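PDB 6FFL: Maltose/maltodextrin transport permease homologue from Bdellovibrio bacteriovorus HD100, which binds maltotriose through this MalE-like solute-binding domain, fused to a MalF permease subunit in the whole protein, and probably takes part in maltose/maltodextrin uptake. Local coordinates for residues A[24-29]-A[291-296]; A[303-308]-A[319-324]; A[202-205]-A[211-214]. All coordinates share one frame; numbering follows the deposited sequence.

Interaction 1: A[24-29]-A[291-296]; sequences EKFEKE and LKYLTS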
ATOM      1  N   GLU A  24      19.333  -0.812 -15.423  1.00 25.97           N
ATOM      2  CA  GLU A  24      20.685  -0.952 -15.948  1.00 31.36           C
ATOM      3  C   GLU A  24      20.721  -1.984 -17.070  1.00 35.28           C
ATOM      4  O   GLU A  24      21.371  -1.773 -18.101  1.00 34.19           O
ATOM      5  CB  GLU A  24      21.622  -1.317 -14.796  1.00 36.82           C
ATOM      6  CG  GLU A  24      23.048  -1.664 -15.154  1.00 56.40           C
ATOM      7  CD  GLU A  24      23.826  -2.136 -13.931  1.00 66.67           C
ATOM      8  OE1 GLU A  24      23.927  -1.362 -12.953  1.00 67.79           O
ATOM      9  OE2 GLU A  24      24.320  -3.284 -13.940  1.00 68.79           O
ATOM     10  N   LYS A  25      19.993  -3.093 -16.906  1.00 30.48           N
ATOM     11  CA  LYS A  25      19.921  -4.099 -17.961  1.00 34.04           C
ATOM     12  C   LYS A  25      19.158  -3.574 -19.172  1.00 27.63           C
ATOM     13  O   LYS A  25      19.540  -3.858 -20.314  1.00 32.44           O
ATOM     14  CB  LYS A  25      19.256  -5.371 -17.427  1.00 33.86           C
ATOM     15  CG  LYS A  25      19.069  -6.477 -18.436  1.00 38.46           C
ATOM     16  CD  LYS A  25      19.645  -7.776 -17.915  1.00 57.72           C
ATOM     17  CE  LYS A  25      19.760  -8.805 -19.037  1.00 69.65           C
ATOM     18  NZ  LYS A  25      18.436  -9.337 -19.459  1.00 74.46           N
ATOM     19  N   PHE A  26      18.093  -2.801 -18.940  1.00 28.42           N
ATOM     20  CA  PHE A  26      17.324  -2.238 -20.047  1.00 28.29           C
ATOM     21  C   PHE A  26      18.198  -1.344 -20.917  1.00 27.96           C
ATOM     22  O   PHE A  26      18.188  -1.454 -22.150  1.00 30.69           O
ATOM     23  CB  PHE A  26      16.114  -1.462 -19.515  1.00 27.25           C
ATOM     24  CG  PHE A  26      15.277  -0.830 -20.602  1.00 28.01           C
ATOM     25  CD1 PHE A  26      14.355  -1.587 -21.314  1.00 30.35           C
ATOM     26  CD2 PHE A  26      15.424   0.514 -20.921  1.00 27.91           C
ATOM     27  CE1 PHE A  26      13.585  -1.014 -22.323  1.00 28.29           C
ATOM     28  CE2 PHE A  26      14.659   1.098 -21.933  1.00 29.76           C
ATOM     29  CZ  PHE A  26      13.740   0.331 -22.634  1.00 31.98           C
ATOM     30  N   GLU A  27      18.973  -0.456 -20.289  1.00 32.31           N
ATOM     31  CA  GLU A  27      19.831   0.449 -21.047  1.00 30.32           C
ATOM     32  C   GLU A  27      20.914  -0.305 -21.805  1.00 33.61           C
ATOM     33  O   GLU A  27      21.285   0.098 -22.914  1.00 36.40           O
ATOM     34  CB  GLU A  27      20.460   1.479 -20.112  1.00 34.60           C
ATOM     35  CG  GLU A  27      19.459   2.434 -19.497  1.00 29.47           C
ATOM     36  CD  GLU A  27      20.116   3.474 -18.613  1.00 39.76           C
ATOM     37  OE1 GLU A  27      21.247   3.234 -18.146  1.00 46.01           O
ATOM     38  OE2 GLU A  27      19.500   4.532 -18.381  1.00 37.39           O
ATOM     39  N   LYS A  28      21.427  -1.394 -21.229  1.00 31.87           N
ATOM     40  CA  LYS A  28      22.412  -2.210 -21.927  1.00 40.58           C
ATOM     41  C   LYS A  28      21.807  -2.848 -23.172  1.00 39.72           C
ATOM     42  O   LYS A  28      22.450  -2.903 -24.226  1.00 40.21           O
ATOM     43  CB  LYS A  28      22.967  -3.279 -20.980  1.00 47.01           C
ATOM     44  CG  LYS A  28      23.785  -4.372 -21.662  1.00 56.45           C
ATOM     45  CD  LYS A  28      24.073  -5.539 -20.715  1.00 63.41           C
ATOM     46  CE  LYS A  28      25.178  -5.205 -19.720  1.00 65.92           C
ATOM     47  NZ  LYS A  28      26.255  -6.246 -19.688  1.00 63.24           N
ATOM     48  N   GLU A  29      20.567  -3.319 -23.075  1.00 38.54           N
ATOM     49  CA  GLU A  29      19.897  -3.978 -24.187  1.00 42.07           C
ATOM     50  C   GLU A  29      19.244  -3.019 -25.173  1.00 43.53           C
ATOM     51  O   GLU A  29      18.863  -3.456 -26.266  1.00 43.93           O
ATOM     52  CB  GLU A  29      18.840  -4.944 -23.667  1.00 44.05           C
ATOM     53  CG  GLU A  29      19.393  -6.090 -22.871  1.00 55.69           C
ATOM     54  CD  GLU A  29      18.294  -6.996 -22.354  1.00 67.83           C
ATOM     55  OE1 GLU A  29      17.092  -6.667 -22.533  1.00 69.36           O
ATOM     56  OE2 GLU A  29      18.616  -8.076 -21.805  1.00 75.21           O
ATOM     57  N   LEU A 291       7.900   0.076 -20.555  1.00 20.43           N
ATOM     58  CA  LEU A 291       6.723  -0.462 -19.871  1.00 21.30           C
ATOM     59  C   LEU A 291       6.599  -1.969 -20.070  1.00 24.48           C
ATOM     60  O   LEU A 291       6.300  -2.711 -19.125  1.00 20.30           O
ATOM     61  CB  LEU A 291       5.469   0.245 -20.391  1.00 21.70           C
ATOM     62  CG  LEU A 291       4.108  -0.342 -20.027  1.00 27.18           C
ATOM     63  CD1 LEU A 291       3.923  -0.217 -18.560  1.00 27.26           C
ATOM     64  CD2 LEU A 291       2.985   0.384 -20.763  1.00 33.34           C
ATOM     65  N   LYS A 292       6.788  -2.437 -21.303  1.00 20.59           N
ATOM     66  CA  LYS A 292       6.727  -3.872 -21.559  1.00 20.41           C
ATOM     67  C   LYS A 292       7.859  -4.603 -20.843  1.00 23.60           C
ATOM     68  O   LYS A 292       7.656  -5.696 -20.303  1.00 20.30           O
ATOM     69  CB  LYS A 292       6.781  -4.138 -23.062  1.00 19.27           C
ATOM     70  CG  LYS A 292       5.548  -3.654 -23.844  1.00 21.09           C
ATOM     71  CD  LYS A 292       5.771  -3.887 -25.352  1.00 27.45           C
ATOM     72  CE  LYS A 292       4.546  -3.547 -26.183  1.00 30.41           C
ATOM     73  NZ  LYS A 292       4.842  -3.605 -27.655  1.00 29.36           N
ATOM     74  N   TYR A 293       9.055  -4.015 -20.819  1.00 18.09           N
ATOM     75  CA  TYR A 293      10.177  -4.654 -20.133  1.00 23.74           C
ATOM     76  C   TYR A 293       9.940  -4.740 -18.624  1.00 17.99           C
ATOM     77  O   TYR A 293      10.188  -5.787 -18.004  1.00 18.93           O
ATOM     78  CB  TYR A 293      11.470  -3.898 -20.431  1.00 19.80           C
ATOM     79  CG  TYR A 293      12.650  -4.408 -19.645  1.00 23.37           C
ATOM     80  CD1 TYR A 293      13.225  -5.638 -19.946  1.00 25.25           C
ATOM     81  CD2 TYR A 293      13.188  -3.666 -18.606  1.00 26.76           C
ATOM     82  CE1 TYR A 293      14.305  -6.117 -19.228  1.00 30.46           C
ATOM     83  CE2 TYR A 293      14.273  -4.133 -17.883  1.00 30.35           C
ATOM     84  CZ  TYR A 293      14.823  -5.359 -18.198  1.00 34.99           C
ATOM     85  OH  TYR A 293      15.898  -5.828 -17.484  1.00 44.18           O
ATOM     86  N   LEU A 294       9.479  -3.649 -18.005  1.00 19.22           N
ATOM     87  CA  LEU A 294       9.365  -3.633 -16.549  1.00 17.28           C
ATOM     88  C   LEU A 294       8.205  -4.476 -16.051  1.00 16.97           C
ATOM     89  O   LEU A 294       8.133  -4.743 -14.846  1.00 19.28           O
ATOM     90  CB  LEU A 294       9.224  -2.197 -16.028  1.00 19.23           C
ATOM     91  CG  LEU A 294      10.471  -1.322 -16.203  1.00 20.26           C
ATOM     92  CD1 LEU A 294      10.185   0.125 -15.801  1.00 19.71           C
ATOM     93  CD2 LEU A 294      11.654  -1.890 -15.419  1.00 22.91           C
ATOM     94  N   THR A 295       7.306  -4.903 -16.937  1.00 15.56           N
ATOM     95  CA  THR A 295       6.261  -5.841 -16.574  1.00 13.71           C
ATOM     96  C   THR A 295       6.544  -7.240 -17.112  1.00 15.62           C
ATOM     97  O   THR A 295       5.723  -8.143 -16.910  1.00 17.31           O
ATOM     98  CB  THR A 295       4.897  -5.348 -17.073  1.00 19.32           C
ATOM     99  OG1 THR A 295       4.939  -5.159 -18.492  1.00 20.68           O
ATOM    100  CG2 THR A 295       4.506  -4.017 -16.394  1.00 18.76           C
ATOM    101  N   SER A 296       7.690  -7.446 -17.764  1.00 17.88           N
ATOM    102  CA  SER A 296       8.015  -8.754 -18.319  1.00 19.21           C
ATOM    103  C   SER A 296       8.342  -9.734 -17.199  1.00 21.04           C
ATOM    104  O   SER A 296       8.703  -9.351 -16.084  1.00 18.65           O
ATOM    105  CB  SER A 296       9.189  -8.665 -19.310  1.00 24.11           C
ATOM    106  OG  SER A 296      10.431  -8.416 -18.670  1.00 20.44           O
TER
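Phe-26 and Tyr-293 carry this meeting of helix 13-29 with the C-terminal end of helix 281-294. Their rings meet obliquely, planes at 40° and centroids 5.4 Å apart, and the two side chains run past each other in opposite directions. CD1 of Phe-26 comes within 3.6 Å of Tyr-293 CD2, while CB of Phe-26 lies 3.6 Å from Tyr-293 CE2; the CA of Phe-26 sits over one face of the tyrosine ring. With CG anti to the backbone N (chi1 174°), Tyr-293 reaches across to the neighbouring helix and brings OH of Tyr-293 to 3.4 Å from Lys-25 CG. That hydroxyl also takes part in a weak hydrogen bond with the carbonyl of Ala-22, one turn earlier. The far end of Lys-25 bends back to its own helix, where NZ forms a salt bridge of 2.7 Å with Glu-29 OE2. Each helix is seated separately on one mixed sheet of the solute-binding domain, Phe-26 on Val-35 of strand 34-39, Leu-291 and Leu-294 on Tyr-272 of strand 266-274. Apart from the weak bond to Ala-22, just before the segment, the contact is apolar and aromatic, with charge pairing confined to one helix.

Interaction 2: A[303-308]-A[319-324]; sequences FAEKVG and SDIVKN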
ATOM      1  N   PHE A 303      12.082  -9.152  -8.929  1.00 17.77           N
ATOM      2  CA  PHE A 303      11.437  -8.649  -7.716  1.00 18.17           C
ATOM      3  C   PHE A 303      11.006  -9.801  -6.823  1.00 19.86           C
ATOM      4  O   PHE A 303      11.216  -9.772  -5.605  1.00 16.85           O
ATOM      5  CB  PHE A 303      10.225  -7.779  -8.063  1.00 19.12           C
ATOM      6  CG  PHE A 303      10.579  -6.381  -8.475  1.00 19.66           C
ATOM      7  CD1 PHE A 303      10.852  -5.416  -7.518  1.00 16.11           C
ATOM      8  CD2 PHE A 303      10.627  -6.027  -9.816  1.00 17.82           C
ATOM      9  CE1 PHE A 303      11.169  -4.132  -7.884  1.00 14.60           C
ATOM     10  CE2 PHE A 303      10.951  -4.744 -10.189  1.00 17.79           C
ATOM     11  CZ  PHE A 303      11.230  -3.789  -9.214  1.00 17.11           C
ATOM     12  N   ALA A 304      10.386 -10.826  -7.412  1.00 15.87           N
ATOM     13  CA  ALA A 304       9.958 -11.968  -6.606  1.00 17.70           C
ATOM     14  C   ALA A 304      11.138 -12.586  -5.863  1.00 18.78           C
ATOM     15  O   ALA A 304      11.017 -12.956  -4.689  1.00 19.25           O
ATOM     16  CB  ALA A 304       9.261 -13.006  -7.494  1.00 19.98           C
ATOM     17  N   GLU A 305      12.301 -12.656  -6.512  1.00 18.54           N
ATOM     18  CA  GLU A 305      13.459 -13.288  -5.892  1.00 21.58           C
ATOM     19  C   GLU A 305      14.085 -12.407  -4.817  1.00 22.64           C
ATOM     20  O   GLU A 305      14.489 -12.908  -3.760  1.00 26.17           O
ATOM     21  CB  GLU A 305      14.489 -13.635  -6.965  1.00 22.84           C
ATOM     22  CG  GLU A 305      15.798 -14.203  -6.442  1.00 36.81           C
ATOM     23  CD  GLU A 305      16.761 -14.516  -7.575  1.00 53.35           C
ATOM     24  OE1 GLU A 305      17.268 -13.565  -8.209  1.00 57.27           O
ATOM     25  OE2 GLU A 305      16.989 -15.713  -7.848  1.00 61.39           O
ATOM     26  N   LYS A 306      14.173 -11.103  -5.058  1.00 19.09           N
ATOM     27  CA  LYS A 306      14.945 -10.239  -4.176  1.00 20.35           C
ATOM     28  C   LYS A 306      14.118  -9.583  -3.078  1.00 17.12           C
ATOM     29  O   LYS A 306      14.657  -9.323  -1.996  1.00 21.43           O
ATOM     30  CB  LYS A 306      15.679  -9.183  -5.005  1.00 18.48           C
ATOM     31  CG  LYS A 306      16.617  -9.821  -6.033  1.00 25.95           C
ATOM     32  CD  LYS A 306      17.881  -9.018  -6.244  1.00 33.69           C
ATOM     33  CE  LYS A 306      18.875  -9.795  -7.104  1.00 42.50           C
ATOM     34  NZ  LYS A 306      20.163  -9.069  -7.250  1.00 47.98           N
ATOM     35  N   VAL A 307      12.827  -9.312  -3.297  1.00 16.57           N
ATOM     36  CA  VAL A 307      11.995  -8.705  -2.263  1.00 14.19           C
ATOM     37  C   VAL A 307      10.737  -9.508  -1.967  1.00 13.02           C
ATOM     38  O   VAL A 307       9.920  -9.081  -1.150  1.00 18.26           O
ATOM     39  CB  VAL A 307      11.643  -7.234  -2.588  1.00 16.78           C
ATOM     40  CG1 VAL A 307      12.938  -6.427  -2.757  1.00 19.52           C
ATOM     41  CG2 VAL A 307      10.725  -7.106  -3.830  1.00 18.47           C
ATOM     42  N   GLY A 308      10.556 -10.662  -2.601  1.00 16.08           N
ATOM     43  CA  GLY A 308       9.655 -11.671  -2.085  1.00 15.58           C
ATOM     44  C   GLY A 308       8.192 -11.514  -2.418  1.00 18.84           C
ATOM     45  O   GLY A 308       7.370 -12.222  -1.822  1.00 16.24           O
ATOM     46  N   SER A 319       7.143 -20.379 -11.281  1.00 19.57           N
ATOM     47  CA  SER A 319       8.574 -20.413 -11.015  1.00 27.07           C
ATOM     48  C   SER A 319       8.868 -20.944  -9.616  1.00 29.42           C
ATOM     49  O   SER A 319       8.119 -20.707  -8.661  1.00 26.04           O
ATOM     50  CB  SER A 319       9.164 -19.008 -11.166  1.00 32.80           C
ATOM     51  OG  SER A 319      10.527 -18.969 -10.780  1.00 28.09           O
ATOM     52  N   ASP A 320       9.991 -21.666  -9.507  1.00 25.57           N
ATOM     53  CA  ASP A 320      10.517 -22.064  -8.200  1.00 25.66           C
ATOM     54  C   ASP A 320      10.708 -20.870  -7.277  1.00 24.05           C
ATOM     55  O   ASP A 320      10.601 -21.006  -6.052  1.00 26.58           O
ATOM     56  CB  ASP A 320      11.858 -22.777  -8.368  1.00 25.71           C
ATOM     57  CG  ASP A 320      11.698 -24.248  -8.673  1.00 43.62           C
ATOM     58  OD1 ASP A 320      12.710 -24.886  -9.032  1.00 54.38           O
ATOM     59  OD2 ASP A 320      10.560 -24.755  -8.570  1.00 44.18           O
ATOM     60  N   ILE A 321      11.040 -19.713  -7.843  1.00 25.42           N
ATOM     61  CA  ILE A 321      11.227 -18.508  -7.042  1.00 19.58           C
ATOM     62  C   ILE A 321       9.968 -18.198  -6.241  1.00 24.52           C
ATOM     63  O   ILE A 321      10.033 -17.812  -5.063  1.00 21.54           O
ATOM     64  CB  ILE A 321      11.620 -17.343  -7.965  1.00 22.62           C
ATOM     65  CG1 ILE A 321      12.997 -17.593  -8.586  1.00 24.14           C
ATOM     66  CG2 ILE A 321      11.560 -16.015  -7.219  1.00 25.54           C
ATOM     67  CD1 ILE A 321      13.387 -16.556  -9.644  1.00 28.03           C
ATOM     68  N   VAL A 322       8.805 -18.379  -6.866  1.00 19.48           N
ATOM     69  CA  VAL A 322       7.525 -18.130  -6.219  1.00 19.49           C
ATOM     70  C   VAL A 322       7.128 -19.301  -5.331  1.00 21.92           C
ATOM     71  O   VAL A 322       6.746 -19.117  -4.169  1.00 21.58           O
ATOM     72  CB  VAL A 322       6.458 -17.845  -7.291  1.00 17.13           C
ATOM     73  CG1 VAL A 322       5.076 -17.706  -6.672  1.00 22.16           C
ATOM     74  CG2 VAL A 322       6.824 -16.570  -8.045  1.00 19.04           C
ATOM     75  N   LYS A 323       7.211 -20.521  -5.870  1.00 24.73           N
ATOM     76  CA  LYS A 323       6.738 -21.695  -5.143  1.00 28.35           C
ATOM     77  C   LYS A 323       7.532 -21.940  -3.868  1.00 26.18           C
ATOM     78  O   LYS A 323       6.978 -22.448  -2.890  1.00 30.57           O
ATOM     79  CB  LYS A 323       6.804 -22.936  -6.037  1.00 32.28           C
ATOM     80  CG  LYS A 323       5.778 -22.979  -7.162  1.00 40.82           C
ATOM     81  CD  LYS A 323       5.991 -24.221  -8.010  1.00 43.78           C
ATOM     82  CE  LYS A 323       4.882 -24.417  -9.021  1.00 49.99           C
ATOM     83  NZ  LYS A 323       5.228 -25.525  -9.965  1.00 54.87           N
ATOM     84  N   ASN A 324       8.813 -21.582  -3.849  1.00 24.38           N
ATOM     85  CA  ASN A 324       9.677 -21.854  -2.702  1.00 33.32           C
ATOM     86  C   ASN A 324       9.735 -20.710  -1.699  1.00 27.10           C
ATOM     87  O   ASN A 324      10.485 -20.800  -0.724  1.00 27.05           O
ATOM     88  CB  ASN A 324      11.101 -22.169  -3.164  1.00 27.01           C
ATOM     89  CG  ASN A 324      11.193 -23.491  -3.895  1.00 36.36           C
ATOM     90  OD1 ASN A 324      10.276 -24.312  -3.823  1.00 32.75           O
ATOM     91  ND2 ASN A 324      12.300 -23.706  -4.602  1.00 32.70           N
TER
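Apolar contact accounts for the meeting of Ile-321 with Ala-304 and Glu-305, where the short helix 320-323 lies against helix 297-307. The CG2 methyl of Ile-321 does most of the touching: it is 3.8 Å from the CB of Ala-304 and also 3.8 Å from the CB of Glu-305. CG2 of Ile-321 also lies 3.5 Å from the backbone N of Glu-305. Because CG1 lies anti to the carbonyl carbon (chi1 -66°), the other branch of Ile-321 passes beside Glu-305 and carries CD1 to 4.1 Å from Glu-305 CB. Val-322 adds a looser methyl contact, its CG2 standing 4.4 Å from Ala-304 CB, and it leans also on Leu-301, Leu-310 and Pro-311.

Hydrogen bonds act within each segment and not between them. Ser-319 is the N-cap of helix 320-323, its OG accepting from Ile-321 N at 3.1 Å, with an N-H...O angle of 150°; the capping bond thus ties the residue that makes the contact to the helix start. At the other helix's end, Phe-303 O accepts from both Val-307 N and Gly-308 N, and Gly-308 turns the chain with positive phi. These are two helices joined by a connection containing the short strand 310-311 and packed together by a small apolar patch, in the solute-binding protein fold.

Interaction 3: A[202-205]-A[211-214]; sequences KLRD and PKEC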
ATOM      1  N   LYS A 202      -7.766   3.459  22.086  1.00 19.27           N
ATOM      2  CA  LYS A 202      -7.610   2.578  23.241  1.00 22.33           C
ATOM      3  C   LYS A 202      -6.232   1.929  23.244  1.00 22.51           C
ATOM      4  O   LYS A 202      -5.586   1.840  24.293  1.00 21.95           O
ATOM      5  CB  LYS A 202      -8.722   1.524  23.236  1.00 21.20           C
ATOM      6  CG  LYS A 202      -8.677   0.497  24.361  1.00 30.91           C
ATOM      7  CD  LYS A 202      -9.934  -0.374  24.311  1.00 28.81           C
ATOM      8  CE  LYS A 202      -9.939  -1.456  25.383  1.00 33.02           C
ATOM      9  NZ  LYS A 202      -8.925  -2.511  25.104  1.00 34.86           N
ATOM     10  N   LEU A 203      -5.762   1.476  22.078  1.00 20.62           N
ATOM     11  CA  LEU A 203      -4.414   0.914  21.995  1.00 19.75           C
ATOM     12  C   LEU A 203      -3.364   1.920  22.460  1.00 19.95           C
ATOM     13  O   LEU A 203      -2.390   1.548  23.124  1.00 21.22           O
ATOM     14  CB  LEU A 203      -4.113   0.473  20.563  1.00 15.63           C
ATOM     15  CG  LEU A 203      -4.899  -0.690  19.951  1.00 19.07           C
ATOM     16  CD1 LEU A 203      -4.445  -0.951  18.526  1.00 16.28           C
ATOM     17  CD2 LEU A 203      -4.774  -1.943  20.795  1.00 19.46           C
ATOM     18  N   ARG A 204      -3.559   3.203  22.138  1.00 19.33           N
ATOM     19  CA  ARG A 204      -2.553   4.213  22.448  1.00 19.38           C
ATOM     20  C   ARG A 204      -2.643   4.689  23.890  1.00 23.93           C
ATOM     21  O   ARG A 204      -1.613   4.886  24.546  1.00 27.30           O
ATOM     22  CB  ARG A 204      -2.694   5.404  21.488  1.00 20.92           C
ATOM     23  CG  ARG A 204      -1.604   6.473  21.612  1.00 21.14           C
ATOM     24  CD  ARG A 204      -1.986   7.771  20.863  1.00 22.38           C
ATOM     25  NE  ARG A 204      -3.023   8.502  21.585  1.00 28.88           N
ATOM     26  CZ  ARG A 204      -3.608   9.616  21.147  1.00 32.20           C
ATOM     27  NH1 ARG A 204      -3.252  10.143  19.984  1.00 29.58           N
ATOM     28  NH2 ARG A 204      -4.544  10.205  21.881  1.00 29.23           N
ATOM     29  N   ASP A 205      -3.855   4.889  24.404  1.00 19.60           N
ATOM     30  CA  ASP A 205      -4.038   5.646  25.639  1.00 21.60           C
ATOM     31  C   ASP A 205      -4.461   4.800  26.821  1.00 25.90           C
ATOM     32  O   ASP A 205      -4.195   5.175  27.962  1.00 31.55           O
ATOM     33  CB  ASP A 205      -5.082   6.751  25.432  1.00 23.38           C
ATOM     34  CG  ASP A 205      -4.647   7.764  24.404  1.00 28.09           C
ATOM     35  OD1 ASP A 205      -3.421   7.863  24.161  1.00 27.57           O
ATOM     36  OD2 ASP A 205      -5.519   8.464  23.848  1.00 36.89           O
ATOM     37  N   PRO A 211       3.117   3.433  20.465  1.00 18.56           N
ATOM     38  CA  PRO A 211       3.671   4.724  20.892  1.00 19.54           C
ATOM     39  C   PRO A 211       2.705   5.879  20.662  1.00 23.04           C
ATOM     40  O   PRO A 211       1.824   5.832  19.802  1.00 25.88           O
ATOM     41  CB  PRO A 211       4.926   4.881  20.026  1.00 19.77           C
ATOM     42  CG  PRO A 211       5.209   3.495  19.478  1.00 21.33           C
ATOM     43  CD  PRO A 211       3.878   2.834  19.358  1.00 21.54           C
ATOM     44  N   LYS A 212       2.896   6.944  21.452  1.00 21.19           N
ATOM     45  CA  LYS A 212       2.068   8.140  21.284  1.00 23.50           C
ATOM     46  C   LYS A 212       2.355   8.844  19.964  1.00 24.02           C
ATOM     47  O   LYS A 212       1.479   9.533  19.426  1.00 33.23           O
ATOM     48  CB  LYS A 212       2.294   9.103  22.449  1.00 23.54           C
ATOM     49  CG  LYS A 212       1.942   8.527  23.807  1.00 40.74           C
ATOM     50  CD  LYS A 212       0.443   8.554  24.074  1.00 41.39           C
ATOM     51  CE  LYS A 212       0.163   8.466  25.570  1.00 44.63           C
ATOM     52  NZ  LYS A 212      -1.289   8.442  25.895  1.00 44.82           N
ATOM     53  N   GLU A 213       3.579   8.728  19.455  1.00 27.26           N
ATOM     54  CA  GLU A 213       3.963   9.280  18.159  1.00 34.65           C
ATOM     55  C   GLU A 213       4.631   8.169  17.370  1.00 32.10           C
ATOM     56  O   GLU A 213       5.617   7.586  17.830  1.00 32.67           O
ATOM     57  CB  GLU A 213       4.917  10.473  18.302  1.00 40.94           C
ATOM     58  CG  GLU A 213       4.587  11.429  19.445  1.00 55.59           C
ATOM     59  CD  GLU A 213       3.487  12.410  19.088  1.00 68.07           C
ATOM     60  OE1 GLU A 213       3.106  12.467  17.900  1.00 72.87           O
ATOM     61  OE2 GLU A 213       3.008  13.126  19.994  1.00 75.76           O
ATOM     62  N   CYS A 214       4.106   7.872  16.183  1.00 24.78           N
ATOM     63  CA  CYS A 214       4.620   6.718  15.452  1.00 25.71           C
ATOM     64  C   CYS A 214       4.290   6.911  13.970  1.00 28.64           C
ATOM     65  O   CYS A 214       3.243   6.463  13.500  1.00 30.03           O
ATOM     66  CB  CYS A 214       4.030   5.430  15.995  1.00 23.78           C
ATOM     67  SG  CYS A 214       4.857   3.940  15.452  1.00 24.36           S
TER
HETATM   68  O   HOH W   1      -0.997   9.808  18.297  1.00 30.27           O
HETATM   69  O   HOH W   2      -2.499   7.772  27.876  1.00 43.06           O
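Asp-205 OD1 is the junction of a salt-bridge network that ties Arg-204 to Lys-212. Lys-212 NZ donates to Asp-205 OD1 at 2.8 Å from above the carboxylate plane, 41° out of it, while Arg-204 NE reaches that OD1 at 2.7 Å from the opposite face. Arg-204 holds its neighbour side-on with two nitrogens: NE goes to OD1, and NH2 of Arg-204 donates to Asp-205 OD2 at 2.8 Å, on that oxygen's syn lone pair. This double grip restrains rotation of the carboxylate. A bend at chi3 (73°) turns the guanidinium back toward the aspartate. The two cationic nitrogens, Arg-204 NE and Lys-212 NZ, lie 4.6 Å apart, and the shared carboxylate would be expected to offset their like charges.

Water extends the network to the main chain: one molecule accepts from Arg-204 NH1 and donates to Lys-212 O. Arg-204 NH1 also donates to the carbonyl of Leu-362, and Pro-211 O accepts from Tyr-161 OH.

Beneath the charges, the aliphatic parts of the two long chains cross at about a right angle, with Arg-204 CG 3.8 Å from Lys-212 CD. Pro-211 O lies 3.9 Å from that same Arg-204 CG, and the proline ring packs on Trp-155 and Val-158. The result is a local helix-to-loop closure: the C-terminal end of helix 191-205 is tied by a salt-bridge network to the returning loop that leads into helix 216-224.

Along the solute-binding part of the chain, interaction 1 opens at 24-29, interaction 3 follows within its span, 291-296 completes interaction 1, and interaction 2 comes last. Interactions 2 and 3 close short loops. Interactions 1 and 2 are neighbours, their centres about 19 Å apart, and draw on the successive helices 281-294 and 297-307; helix 13-29 touches both regions. Interaction 3 lies across the chain's centre from interaction 1, about 44 Å between centres, and about 36 Å from interaction 2. Interaction 1 borders the mixed sheet containing strands 34-39 and 266-274, interaction 3 the four-stranded sheet through strand 157-158: different lobes, with maltotriose held in the cleft between them.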